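Local coordinates for protein hookworm platelet inhibitor 1 (Ancylostoma caninum, PDB 4TPV) that inhibits platelet aggregation and adhesion, and may act by binding the platelet integrins for fibrinogen and collagen, at residues A28-A31 and R32-T36; M112-D115 and S116-K119; I80-E83 and A84-W88; E17-T20 and E21-G25; E62-S65 and E66-V70. All coordinates share one frame; numbering follows the deposited sequence. Where two conformers were deposited one is given.

Interaction 1: residues A28-A31 and R32-T36; sequences AAFA and RNYKT
F30 and Y34, one helical turn apart, stack their rings at the C-terminal end of helix 13-34, the long first helix of the CAP fold. It is an offset stack, with centroids 4.0 Å apart and the planes turned only 12° from parallel. CD1 of Y34 lies over the centre of the F30 ring, whereas CZ of F30 sits over the Y34 ring nearer its rim; the closest carbons are F30 CE2 and Y34 CE1, at 3.4 Å. The first torsions make this possible. F30 swings CG opposite its own N (chi1 -162°), which carries the ring along the helix toward the later turn, while Y34 keeps CG beside its N and opposite its carbonyl carbon (chi1 -70°). Y149, from a later loop, meets the F30 ring edge-to-face and also touches Y34 and T36.

On another side of the helix N33 folds back on the preceding turn. Its ND2 gives a short, straight bond of 2.7 Å to A29 O, with the acceptor in the plane of the amide. The N33 backbone N reaches the same oxygen from the opposite face of the carbonyl plane, so two donors of one residue grip A29 O. At the helix end K35 has positive phi, and its NZ curls back to R32 O at 2.8 Å.

Beyond K35, T36 N bonds to A31 O over five residues, in the carbonyl plane and on a lone pair. CG2 of T36 comes to the edge of the F30 ring, and its buried OG1, which has no hydrogen-bonding partner, rests 3.1 Å from A31 CB.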
loop_
_atom_site.group_PDB
_atom_site.type_symbol
_atom_site.label_atom_id
_atom_site.label_comp_id
_atom_site.label_asym_id
_atom_site.label_seq_id
_atom_site.Cartn_x
_atom_site.Cartn_y
_atom_site.Cartn_z
ATOM N N ALA A 28 7.277 -6.060 -4.958
ATOM C CA ALA A 28 8.190 -7.051 -5.529
ATOM C C ALA A 28 9.325 -6.377 -6.316
ATOM O O ALA A 28 10.481 -6.780 -6.214
ATOM C CB ALA A 28 7.416 -8.011 -6.428
ATOM N N ALA A 29 8.980 -5.370 -7.113
ATOM C CA ALA A 29 9.998 -4.627 -7.856
ATOM C C ALA A 29 10.941 -3.981 -6.868
ATOM O O ALA A 29 12.161 -4.029 -7.021
ATOM C CB ALA A 29 9.357 -3.578 -8.756
ATOM N N PHE A 30 10.367 -3.367 -5.839
ATOM C CA PHE A 30 11.187 -2.696 -4.846
ATOM C C PHE A 30 12.079 -3.690 -4.106
ATOM O O PHE A 30 13.273 -3.431 -3.903
ATOM C CB PHE A 30 10.310 -1.933 -3.855
ATOM C CG PHE A 30 11.064 -0.895 -3.089
ATOM C CD1 PHE A 30 11.707 -1.218 -1.913
ATOM C CD2 PHE A 30 11.125 0.401 -3.554
ATOM C CE1 PHE A 30 12.397 -0.248 -1.202
ATOM C CE2 PHE A 30 11.804 1.372 -2.855
ATOM C CZ PHE A 30 12.451 1.049 -1.687
ATOM N N ALA A 31 11.539 -4.846 -3.731
ATOM C CA ALA A 31 12.312 -5.828 -2.965
ATOM C C ALA A 31 13.506 -6.367 -3.753
ATOM O O ALA A 31 14.582 -6.587 -3.191
ATOM C CB ALA A 31 11.407 -7.006 -2.516
ATOM N N ARG A 32 13.301 -6.603 -5.042
ATOM C CA ARG A 32 14.374 -7.127 -5.874
ATOM C C ARG A 32 15.425 -6.061 -6.152
ATOM O O ARG A 32 16.619 -6.363 -6.147
ATOM C CB ARG A 32 13.822 -7.691 -7.188
ATOM C CG ARG A 32 14.912 -8.307 -8.092
ATOM C CD ARG A 32 15.412 -9.667 -7.542
ATOM N NE ARG A 32 14.488 -10.766 -7.792
ATOM C CZ ARG A 32 14.560 -11.959 -7.207
ATOM N NH1 ARG A 32 15.523 -12.215 -6.330
ATOM N NH2 ARG A 32 13.665 -12.900 -7.494
ATOM N N ASN A 33 15.000 -4.819 -6.374
ATOM C CA ASN A 33 15.960 -3.794 -6.793
ATOM C C ASN A 33 16.699 -3.160 -5.617
ATOM O O ASN A 33 17.849 -2.741 -5.759
ATOM C CB ASN A 33 15.247 -2.728 -7.641
ATOM C CG ASN A 33 14.948 -3.223 -9.047
ATOM O OD1 ASN A 33 15.776 -3.082 -9.956
ATOM N ND2 ASN A 33 13.778 -3.830 -9.230
ATOM N N TYR A 34 16.061 -3.101 -4.451
ATOM C CA TYR A 34 16.715 -2.545 -3.258
ATOM C C TYR A 34 17.211 -3.614 -2.290
ATOM O O TYR A 34 17.882 -3.291 -1.312
ATOM C CB TYR A 34 15.761 -1.578 -2.518
ATOM C CG TYR A 34 15.524 -0.287 -3.273
ATOM C CD1 TYR A 34 14.582 -0.218 -4.282
ATOM C CD2 TYR A 34 16.265 0.853 -2.993
ATOM C CE1 TYR A 34 14.381 0.941 -5.007
ATOM C CE2 TYR A 34 16.056 2.034 -3.700
ATOM C CZ TYR A 34 15.128 2.072 -4.706
ATOM O OH TYR A 34 14.947 3.247 -5.403
ATOM N N LYS A 35 16.877 -4.880 -2.557
ATOM C CA LYS A 35 17.314 -6.000 -1.723
ATOM C C LYS A 35 16.755 -5.868 -0.307
ATOM O O LYS A 35 17.472 -5.580 0.654
ATOM C CB LYS A 35 18.845 -6.108 -1.691
ATOM C CG LYS A 35 19.480 -6.226 -3.071
ATOM C CD LYS A 35 18.865 -7.367 -3.864
ATOM C CE LYS A 35 19.463 -7.448 -5.277
ATOM N NZ LYS A 35 18.627 -8.283 -6.200
ATOM N N THR A 36 15.452 -6.085 -0.192
ATOM C CA THR A 36 14.757 -5.957 1.077
ATOM C C THR A 36 14.454 -7.348 1.635
ATOM O O THR A 36 13.847 -8.167 0.940
ATOM C CB THR A 36 13.437 -5.166 0.926
ATOM O OG1 THR A 36 12.507 -5.919 0.128
ATOM C CG2 THR A 36 13.687 -3.812 0.236
#

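Interaction 2: residues M112-D115 and S116-K119; sequences MVWD and SHDK
W114 O is gripped by two donors: the backbone N of H117, at 3.1 Å, and NH1 of R27 on helix 13-34. The H117 N-H arrives from above the carbonyl plane, 56° out of it, and closes a type I beta turn from W114 to H117. Within the turn the H117 imidazole lies against the start of the tryptophan side chain. CB of W114 stands over one face of the imidazole in a CH-pi contact, 3.7 Å from its centroid and displaced toward ND1. The imidazole is held at both nitrogens, ND1 by N111 O and NE2 by E67 OE2, which fixes its rotation. CG of W114 is turned opposite its own N (chi1 -151°), carrying the indole to the side of the turn where S116 lies. OG of S116 meets the indole at its edge, in plane, 3.4 Å from W114 CD1. Water 1 joins the two residues, accepting from W114 NE1 at 3.1 Å and lying 3.0 Å from S116 OG. D115 OD2 accepts from the backbone N of E150. Leading out of helix 107-113 and into a classic beta bulge at the start of strand 119-127, where D118 and K119 both face G138, the turn starts at the Trp of a Val-Trp pair that matches the CAP1 signature of CAP proteins.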
loop_
_atom_site.group_PDB
_atom_site.type_symbol
_atom_site.label_atom_id
_atom_site.label_comp_id
_atom_site.label_asym_id
_atom_site.label_seq_id
_atom_site.Cartn_x
_atom_site.Cartn_y
_atom_site.Cartn_z
ATOM N N MET A 112 3.518 2.466 0.658
ATOM C CA MET A 112 3.376 1.356 -0.278
ATOM C C MET A 112 4.466 0.304 -0.134
ATOM O O MET A 112 4.205 -0.873 -0.367
ATOM C CB MET A 112 3.341 1.853 -1.733
ATOM C CG MET A 112 2.105 2.659 -2.074
ATOM S SD MET A 112 1.752 2.704 -3.849
ATOM C CE MET A 112 3.264 3.405 -4.496
ATOM N N VAL A 113 5.674 0.705 0.266
ATOM C CA VAL A 113 6.784 -0.259 0.360
ATOM C C VAL A 113 7.312 -0.488 1.785
ATOM O O VAL A 113 8.331 -1.170 1.974
ATOM C CB VAL A 113 7.948 0.152 -0.576
ATOM C CG1 VAL A 113 7.447 0.220 -2.025
ATOM C CG2 VAL A 113 8.612 1.476 -0.116
ATOM N N TRP A 114 6.598 0.011 2.791
ATOM C CA TRP A 114 6.974 -0.283 4.180
ATOM C C TRP A 114 6.978 -1.805 4.380
ATOM O O TRP A 114 5.974 -2.461 4.079
ATOM C CB TRP A 114 6.003 0.396 5.164
ATOM C CG TRP A 114 6.695 0.717 6.449
ATOM C CD1 TRP A 114 6.911 -0.131 7.502
ATOM C CD2 TRP A 114 7.326 1.958 6.796
ATOM N NE1 TRP A 114 7.617 0.514 8.499
ATOM C CE2 TRP A 114 7.883 1.796 8.090
ATOM C CE3 TRP A 114 7.451 3.197 6.154
ATOM C CZ2 TRP A 114 8.573 2.823 8.748
ATOM C CZ3 TRP A 114 8.143 4.228 6.810
ATOM C CH2 TRP A 114 8.701 4.019 8.098
ATOM N N ASP A 115 8.073 -2.379 4.869
ATOM C CA ASP A 115 8.212 -3.815 4.679
ATOM C C ASP A 115 7.193 -4.581 5.535
ATOM O O ASP A 115 6.679 -5.617 5.101
ATOM C CB ASP A 115 9.682 -4.297 4.891
ATOM C CG ASP A 115 10.252 -4.008 6.263
ATOM O OD1 ASP A 115 9.598 -3.396 7.128
ATOM O OD2 ASP A 115 11.412 -4.408 6.464
ATOM N N SER A 116 6.832 -4.033 6.696
ATOM C CA SER A 116 5.942 -4.751 7.598
ATOM C C SER A 116 4.473 -4.525 7.248
ATOM O O SER A 116 3.587 -5.162 7.840
ATOM C CB SER A 116 6.200 -4.356 9.057
ATOM O OG SER A 116 6.055 -2.958 9.231
ATOM N N HIS A 117 4.199 -3.638 6.304
ATOM C CA HIS A 117 2.806 -3.476 5.858
ATOM C C HIS A 117 2.311 -4.725 5.132
ATOM O O HIS A 117 2.933 -5.162 4.169
ATOM C CB HIS A 117 2.642 -2.257 4.942
ATOM C CG HIS A 117 2.540 -0.959 5.675
ATOM N ND1 HIS A 117 2.597 0.261 5.033
ATOM C CD2 HIS A 117 2.406 -0.686 6.993
ATOM C CE1 HIS A 117 2.506 1.229 5.929
ATOM N NE2 HIS A 117 2.379 0.683 7.124
ATOM N N ASP A 118 1.173 -5.281 5.563
ATOM C CA ASP A 118 0.670 -6.489 4.901
ATOM C C ASP A 118 -0.821 -6.406 4.576
ATOM O O ASP A 118 -1.423 -7.391 4.162
ATOM C CB ASP A 118 0.947 -7.732 5.761
ATOM C CG ASP A 118 0.260 -7.699 7.115
ATOM O OD1 ASP A 118 -0.562 -6.810 7.393
ATOM O OD2 ASP A 118 0.551 -8.602 7.929
ATOM N N LYS A 119 -1.398 -5.226 4.762
ATOM C CA LYS A 119 -2.824 -5.024 4.503
ATOM C C LYS A 119 -3.058 -3.638 3.907
ATOM O O LYS A 119 -2.393 -2.669 4.276
ATOM C CB LYS A 119 -3.654 -5.175 5.789
ATOM C CG LYS A 119 -3.653 -6.548 6.417
ATOM C CD LYS A 119 -4.374 -6.492 7.766
ATOM C CE LYS A 119 -4.551 -7.885 8.357
ATOM N NZ LYS A 119 -3.245 -8.554 8.632
HETATM O O HOH W 1 8.516 -1.645 10.463
#

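Interaction 3: residues I80-E83 and A84-W88; sequences IPLE and AGNSW
L82 and N86 lie side by side on one flank of helix 80-89, pointing the same way, with L82 CD2 3.8 Å from N86 ND2. The CD2 methyl sits beside the amide nitrogen, whose N-H is directed back to the backbone. ND2 bonds to L82 O at 2.9 Å, and the oxygen lies in the plane of the amide. N86 N reaches the same carbonyl oxygen from the other face of its plane, so that L82 O holds two donors of one residue and the amide is kept from rotating. E83 leaves the helix in another direction: CG stands opposite its N (chi1 -165°), and the chain then bends at chi2, bringing OE1 back to the backbone N atoms of T77 and L78 ahead of the helix. Further along, the W88 indole lies with one face over A84 O, which is 3.3 Å above the ring plane. A84 N bonds to I80 O at 3.0 Å. The helix is wedged between elements: P81 packs on M18 and F19 of helix 13-34, I80 and A84 rest on V133 of strand 130-138, and W88 spans toward strand 68-73, giving its NE1 hydrogen to V70 O, and toward M112 of helix 107-113.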
loop_
_atom_site.group_PDB
_atom_site.type_symbol
_atom_site.label_atom_id
_atom_site.label_comp_id
_atom_site.label_asym_id
_atom_site.label_seq_id
_atom_site.Cartn_x
_atom_site.Cartn_y
_atom_site.Cartn_z
ATOM N N ILE A 80 -8.541 4.316 -12.364
ATOM C CA ILE A 80 -8.343 4.912 -11.049
ATOM C C ILE A 80 -7.171 4.284 -10.273
ATOM O O ILE A 80 -6.302 5.012 -9.783
ATOM C CB ILE A 80 -9.659 4.852 -10.242
ATOM C CG1 ILE A 80 -10.679 5.777 -10.911
ATOM C CG2 ILE A 80 -9.428 5.258 -8.802
ATOM C CD1 ILE A 80 -12.024 5.841 -10.203
ATOM N N PRO A 81 -7.090 2.945 -10.201
ATOM C CA PRO A 81 -5.948 2.341 -9.506
ATOM C C PRO A 81 -4.592 2.748 -10.106
ATOM O O PRO A 81 -3.674 3.061 -9.342
ATOM C CB PRO A 81 -6.201 0.832 -9.658
ATOM C CG PRO A 81 -7.683 0.719 -9.796
ATOM C CD PRO A 81 -8.097 1.933 -10.587
ATOM N N LEU A 82 -4.456 2.780 -11.433
ATOM C CA LEU A 82 -3.192 3.213 -12.024
ATOM C C LEU A 82 -2.925 4.696 -11.831
ATOM O O LEU A 82 -1.779 5.080 -11.599
ATOM C CB LEU A 82 -3.137 2.887 -13.522
ATOM C CG LEU A 82 -2.990 1.394 -13.809
ATOM C CD1 LEU A 82 -3.266 1.164 -15.284
ATOM C CD2 LEU A 82 -1.568 0.915 -13.432
ATOM N N GLU A 83 -3.960 5.532 -11.920
ATOM C CA GLU A 83 -3.767 6.977 -11.742
ATOM C C GLU A 83 -3.199 7.250 -10.346
ATOM O O GLU A 83 -2.201 7.967 -10.205
ATOM C CB GLU A 83 -5.088 7.730 -12.000
ATOM C CG GLU A 83 -4.976 9.242 -12.204
ATOM C CD GLU A 83 -4.307 9.663 -13.522
ATOM O OE1 GLU A 83 -4.584 9.082 -14.611
ATOM O OE2 GLU A 83 -3.514 10.619 -13.468
ATOM N N ALA A 84 -3.776 6.633 -9.323
ATOM C CA ALA A 84 -3.272 6.793 -7.963
ATOM C C ALA A 84 -1.921 6.108 -7.783
ATOM O O ALA A 84 -0.987 6.708 -7.241
ATOM C CB ALA A 84 -4.278 6.234 -6.952
ATOM N N GLY A 85 -1.830 4.844 -8.195
ATOM C CA GLY A 85 -0.617 4.085 -7.993
ATOM C C GLY A 85 0.588 4.783 -8.584
ATOM O O GLY A 85 1.644 4.867 -7.958
ATOM N N ASN A 86 0.430 5.299 -9.796
ATOM C CA ASN A 86 1.560 5.925 -10.474
ATOM C C ASN A 86 1.982 7.226 -9.804
ATOM O O ASN A 86 3.180 7.535 -9.712
ATOM C CB ASN A 86 1.226 6.147 -11.954
ATOM C CG ASN A 86 1.525 4.929 -12.787
ATOM O OD1 ASN A 86 2.653 4.734 -13.231
ATOM N ND2 ASN A 86 0.523 4.078 -12.976
ATOM N N SER A 87 1.012 8.001 -9.336
ATOM C CA SER A 87 1.338 9.220 -8.615
ATOM C C SER A 87 2.135 8.886 -7.358
ATOM O O SER A 87 3.146 9.520 -7.086
ATOM C CB SER A 87 0.073 10.001 -8.242
ATOM O OG SER A 87 0.423 11.278 -7.734
ATOM N N TRP A 88 1.689 7.885 -6.606
ATOM C CA TRP A 88 2.379 7.502 -5.381
ATOM C C TRP A 88 3.744 6.864 -5.684
ATOM O O TRP A 88 4.746 7.178 -5.040
ATOM C CB TRP A 88 1.494 6.561 -4.555
ATOM C CG TRP A 88 0.206 7.215 -4.136
ATOM C CD1 TRP A 88 -0.043 8.541 -4.079
ATOM C CD2 TRP A 88 -1.012 6.561 -3.738
ATOM N NE1 TRP A 88 -1.337 8.777 -3.659
ATOM C CE2 TRP A 88 -1.952 7.568 -3.451
ATOM C CE3 TRP A 88 -1.396 5.227 -3.616
ATOM C CZ2 TRP A 88 -3.246 7.285 -3.013
ATOM C CZ3 TRP A 88 -2.679 4.942 -3.188
ATOM C CH2 TRP A 88 -3.591 5.964 -2.894
#

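Interaction 4: residues E17-T20 and E21-G25; sequences EMFT and ELHNG
This is a contact between successive turns within helix 13-34, in which H23 folds back onto the carbonyl of F19 and T20 lies beside N24. H23 ND1 donates to F19 O at 2.9 Å, with an N-H...O angle of 157°. The acceptor lies close to the imidazole plane, at the ring edge, although the donor stands above the F19 carbonyl plane rather than on a lone pair. H23 N takes the same oxygen from the opposite face, at 3.1 Å. The ring gets there because chi1 (-82°) leaves CG of H23 beside its own N, next to the preceding turn, and chi2 of 77° brings the ND1 edge round to F19 O. Its other nitrogen, NE2, bonds to Y137 OH on strand 130-138, so both ends of the imidazole are fixed. H23 and N24 are the His-Asn pair that opens the HNxxR sequence found in the first helix of many CAP proteins, and the helix packs here across the central sheet: F19 touches C122, V133 and C135, while T20 and H23 touch L120. N24 turns its amide toward the loop that follows, where OD1 accepts from M42 N. T20 and N24 point the same way, with the methyl CG2 of T20 3.8 Å from N24 ND2; T20 OG1 bonds to R16 O. Toward the solvent side, E21 bends at chi2 and its end leads away from 17-20. Water 2 donates to M18 O at 3.0 Å; its 2.5 Å to E21 OE1 is unusually short and doubtful in detail.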
loop_
_atom_site.group_PDB
_atom_site.type_symbol
_atom_site.label_atom_id
_atom_site.label_comp_id
_atom_site.label_asym_id
_atom_site.label_seq_id
_atom_site.Cartn_x
_atom_site.Cartn_y
_atom_site.Cartn_z
ATOM N N GLU A 17 -9.020 -5.718 -6.494
ATOM C CA GLU A 17 -7.963 -6.593 -6.972
ATOM C C GLU A 17 -6.880 -5.799 -7.712
ATOM O O GLU A 17 -5.691 -6.045 -7.515
ATOM C CB GLU A 17 -8.553 -7.687 -7.876
ATOM C CG GLU A 17 -7.606 -8.833 -8.149
ATOM C CD GLU A 17 -8.281 -9.964 -8.913
ATOM O OE1 GLU A 17 -9.127 -9.672 -9.789
ATOM O OE2 GLU A 17 -7.979 -11.143 -8.627
ATOM N N MET A 18 -7.278 -4.828 -8.527
ATOM C CA MET A 18 -6.317 -4.008 -9.248
ATOM C C MET A 18 -5.441 -3.268 -8.243
ATOM O O MET A 18 -4.238 -3.266 -8.371
ATOM C CB MET A 18 -7.006 -3.028 -10.197
ATOM C CG MET A 18 -7.639 -3.702 -11.413
ATOM S SD MET A 18 -8.698 -2.526 -12.277
ATOM C CE MET A 18 -9.490 -3.600 -13.489
ATOM N N PHE A 19 -6.040 -2.692 -7.210
ATOM C CA PHE A 19 -5.243 -1.991 -6.204
ATOM C C PHE A 19 -4.237 -2.926 -5.535
ATOM O O PHE A 19 -3.070 -2.575 -5.351
ATOM C CB PHE A 19 -6.148 -1.371 -5.137
ATOM C CG PHE A 19 -6.645 0.010 -5.469
ATOM C CD1 PHE A 19 -5.783 1.089 -5.494
ATOM C CD2 PHE A 19 -7.990 0.236 -5.686
ATOM C CE1 PHE A 19 -6.257 2.372 -5.769
ATOM C CE2 PHE A 19 -8.465 1.509 -5.958
ATOM C CZ PHE A 19 -7.588 2.584 -5.997
ATOM N N THR A 20 -4.696 -4.109 -5.153
ATOM C CA THR A 20 -3.854 -5.041 -4.410
ATOM C C THR A 20 -2.696 -5.545 -5.273
ATOM O O THR A 20 -1.550 -5.560 -4.837
ATOM C CB THR A 20 -4.669 -6.227 -3.908
ATOM O OG1 THR A 20 -5.817 -5.733 -3.196
ATOM C CG2 THR A 20 -3.815 -7.121 -2.990
ATOM N N GLU A 21 -3.005 -5.956 -6.500
ATOM C CA GLU A 21 -1.960 -6.449 -7.395
ATOM C C GLU A 21 -0.926 -5.381 -7.723
ATOM O O GLU A 21 0.289 -5.667 -7.793
ATOM C CB GLU A 21 -2.570 -6.982 -8.692
ATOM C CG GLU A 21 -1.578 -7.765 -9.573
ATOM C CD GLU A 21 -0.628 -6.889 -10.382
ATOM O OE1 GLU A 21 -1.009 -5.762 -10.768
ATOM O OE2 GLU A 21 0.515 -7.339 -10.627
ATOM N N LEU A 22 -1.391 -4.155 -7.957
ATOM C CA LEU A 22 -0.486 -3.052 -8.271
ATOM C C LEU A 22 0.501 -2.823 -7.124
ATOM O O LEU A 22 1.717 -2.759 -7.333
ATOM C CB LEU A 22 -1.280 -1.783 -8.553
ATOM C CG LEU A 22 -0.531 -0.687 -9.300
ATOM C CD1 LEU A 22 -0.173 -1.198 -10.708
ATOM C CD2 LEU A 22 -1.425 0.544 -9.378
ATOM N N HIS A 23 -0.016 -2.763 -5.899
ATOM C CA HIS A 23 0.861 -2.597 -4.736
ATOM C C HIS A 23 1.865 -3.745 -4.581
ATOM O O HIS A 23 3.045 -3.524 -4.319
ATOM C CB HIS A 23 0.039 -2.496 -3.448
ATOM C CG HIS A 23 -0.520 -1.132 -3.184
ATOM N ND1 HIS A 23 -1.622 -0.636 -3.843
ATOM C CD2 HIS A 23 -0.140 -0.169 -2.307
ATOM C CE1 HIS A 23 -1.881 0.588 -3.405
ATOM N NE2 HIS A 23 -0.997 0.891 -2.471
ATOM N N ASN A 24 1.402 -4.978 -4.728
ATOM C CA ASN A 24 2.328 -6.086 -4.592
ATOM C C ASN A 24 3.395 -6.107 -5.695
ATOM O O ASN A 24 4.548 -6.408 -5.416
ATOM C CB ASN A 24 1.549 -7.397 -4.540
ATOM C CG ASN A 24 0.970 -7.652 -3.162
ATOM O OD1 ASN A 24 1.565 -7.264 -2.162
ATOM N ND2 ASN A 24 -0.164 -8.337 -3.106
ATOM N N GLY A 25 3.025 -5.744 -6.923
ATOM C CA GLY A 25 4.019 -5.583 -7.981
ATOM C C GLY A 25 5.046 -4.502 -7.669
ATOM O O GLY A 25 6.238 -4.658 -7.968
HETATM O O HOH W 2 -3.119 -4.364 -10.955
#

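Interaction 5: residues E62-S65 and E66-V70; sequences EPSS and EEENV
The E68 carboxylate is the flat group at the centre: the backbone N of S64 meets its OE1 on the anti side, 34° out of the carboxylate plane, at 2.9 Å. This bond spans a type I beta turn, S65 to E68, through which the loop after helix 46-56 doubles back into strand 68-73, an outermost strand of the CAP fold's mixed sheet. S64 OG also lies near OE1, at 3.2 Å, although its proton has another acceptor within reach. Water 3 donates to the same oxygen and to E62 O, so OE1 is held by the S64 backbone N-H and a water. The other oxygen, OE2, bonds to S55 OG of helix 46-56, which holds the carboxylate at both ends. E68 reaches this far because its CG is opposite the backbone N (chi1 -178°) and the chain stays extended beyond it, crossing from the strand limb to the loop limb.

The turn itself is closed by a weak bond from E68 N to S65 O, at 3.3 Å. E66 points away from 62-65, each carboxylate oxygen paired with a lysine, OE1 with K142 and OE2 with K102. E67 lies buried, and its OE2, the partner of H117 NE2, also accepts from the backbone N atoms of A141 and K142. On the strand side V70 packs back on the loop, its CG2 3.9 Å from P63 N. The pyrrolidine ring of P63 completes the contact, with CB resting 3.4 Å from E68 O.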
loop_
_atom_site.group_PDB
_atom_site.type_symbol
_atom_site.label_atom_id
_atom_site.label_comp_id
_atom_site.label_asym_id
_atom_site.label_seq_id
_atom_site.Cartn_x
_atom_site.Cartn_y
_atom_site.Cartn_z
ATOM N N GLU A 62 -4.847 16.139 2.048
ATOM C CA GLU A 62 -3.648 15.672 2.759
ATOM C C GLU A 62 -3.974 14.443 3.614
ATOM O O GLU A 62 -5.114 14.311 4.084
ATOM C CB GLU A 62 -3.091 16.780 3.654
ATOM C CG GLU A 62 -2.741 18.065 2.933
ATOM C CD GLU A 62 -1.503 17.926 2.072
ATOM O OE1 GLU A 62 -0.806 16.889 2.194
ATOM O OE2 GLU A 62 -1.226 18.852 1.275
ATOM N N PRO A 63 -2.982 13.563 3.857
ATOM C CA PRO A 63 -3.212 12.428 4.769
ATOM C C PRO A 63 -3.491 12.888 6.193
ATOM O O PRO A 63 -2.902 13.875 6.640
ATOM C CB PRO A 63 -1.900 11.631 4.743
ATOM C CG PRO A 63 -1.022 12.273 3.736
ATOM C CD PRO A 63 -1.610 13.603 3.320
ATOM N N SER A 64 -4.357 12.166 6.896
ATOM C CA SER A 64 -4.712 12.514 8.261
ATOM C C SER A 64 -3.971 11.681 9.318
ATOM O O SER A 64 -4.097 11.947 10.513
ATOM C CB SER A 64 -6.223 12.362 8.467
ATOM O OG SER A 64 -6.620 11.020 8.280
ATOM N N SER A 65 -3.208 10.677 8.879
ATOM C CA SER A 65 -2.412 9.821 9.771
ATOM C C SER A 65 -1.252 9.228 8.987
ATOM O O SER A 65 -1.257 9.309 7.744
ATOM C CB SER A 65 -3.269 8.703 10.369
ATOM O OG SER A 65 -3.626 7.759 9.364
ATOM N N GLU A 66 -0.281 8.619 9.675
ATOM C CA GLU A 66 0.911 8.113 8.960
ATOM C C GLU A 66 0.580 6.978 7.976
ATOM O O GLU A 66 1.284 6.800 6.956
ATOM C CB GLU A 66 1.998 7.645 9.940
ATOM C CG GLU A 66 2.727 8.769 10.672
ATOM C CD GLU A 66 3.577 9.625 9.742
ATOM O OE1 GLU A 66 4.022 9.126 8.680
ATOM O OE2 GLU A 66 3.807 10.806 10.083
ATOM N N GLU A 67 -0.478 6.215 8.257
ATOM C CA GLU A 67 -0.793 5.053 7.420
ATOM C C GLU A 67 -1.854 5.345 6.331
ATOM O O GLU A 67 -2.471 4.436 5.780
ATOM C CB GLU A 67 -1.244 3.871 8.298
ATOM C CG GLU A 67 -0.193 2.740 8.451
ATOM C CD GLU A 67 1.027 3.109 9.293
ATOM O OE1 GLU A 67 0.929 4.002 10.153
ATOM O OE2 GLU A 67 2.092 2.482 9.116
ATOM N N GLU A 68 -2.006 6.609 5.972
ATOM C CA GLU A 68 -2.921 6.980 4.906
ATOM C C GLU A 68 -2.201 7.589 3.695
ATOM O O GLU A 68 -1.299 8.420 3.835
ATOM C CB GLU A 68 -3.953 7.960 5.426
ATOM C CG GLU A 68 -4.978 8.350 4.388
ATOM C CD GLU A 68 -6.083 9.165 4.995
ATOM O OE1 GLU A 68 -5.862 10.359 5.234
ATOM O OE2 GLU A 68 -7.162 8.594 5.269
ATOM N N ASN A 69 -2.611 7.153 2.505
ATOM C CA ASN A 69 -2.211 7.794 1.246
ATOM C C ASN A 69 -3.408 8.499 0.618
ATOM O O ASN A 69 -4.526 7.970 0.661
ATOM C CB ASN A 69 -1.652 6.765 0.254
ATOM C CG ASN A 69 -0.221 6.363 0.545
ATOM O OD1 ASN A 69 0.388 6.812 1.508
ATOM N ND2 ASN A 69 0.322 5.494 -0.304
ATOM N N VAL A 70 -3.194 9.678 0.035
ATOM C CA VAL A 70 -4.251 10.394 -0.664
ATOM C C VAL A 70 -3.783 10.820 -2.035
ATOM O O VAL A 70 -2.616 11.194 -2.211
ATOM C CB VAL A 70 -4.710 11.637 0.136
ATOM C CG1 VAL A 70 -5.897 12.340 -0.550
ATOM C CG2 VAL A 70 -5.070 11.231 1.550
HETATM O O HOH W 3 -7.297 12.654 4.489
HETATM O O HOH W 4 0.619 9.546 5.694
#

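From the N terminus, interactions 4 and 1 come first, both on helix 13-34, one in its first half and one at its C-terminal end. Interaction 5 follows, turning the chain into strand 68-73; interaction 3 comes next, on helix 80-89, and interaction 2 last, where helix 107-113 hands over to strand 119-127. Each is local, and they run in series without nesting or crossing. Interactions 2 and 5 close turns. In space interaction 2 is the hub: M112 packs on N69, H23 and W88, and V113 on F30, touching all four others. Interactions 3 and 4 join directly, L82 against L22. Interactions 1 and 5 lie on opposite sides of the centre.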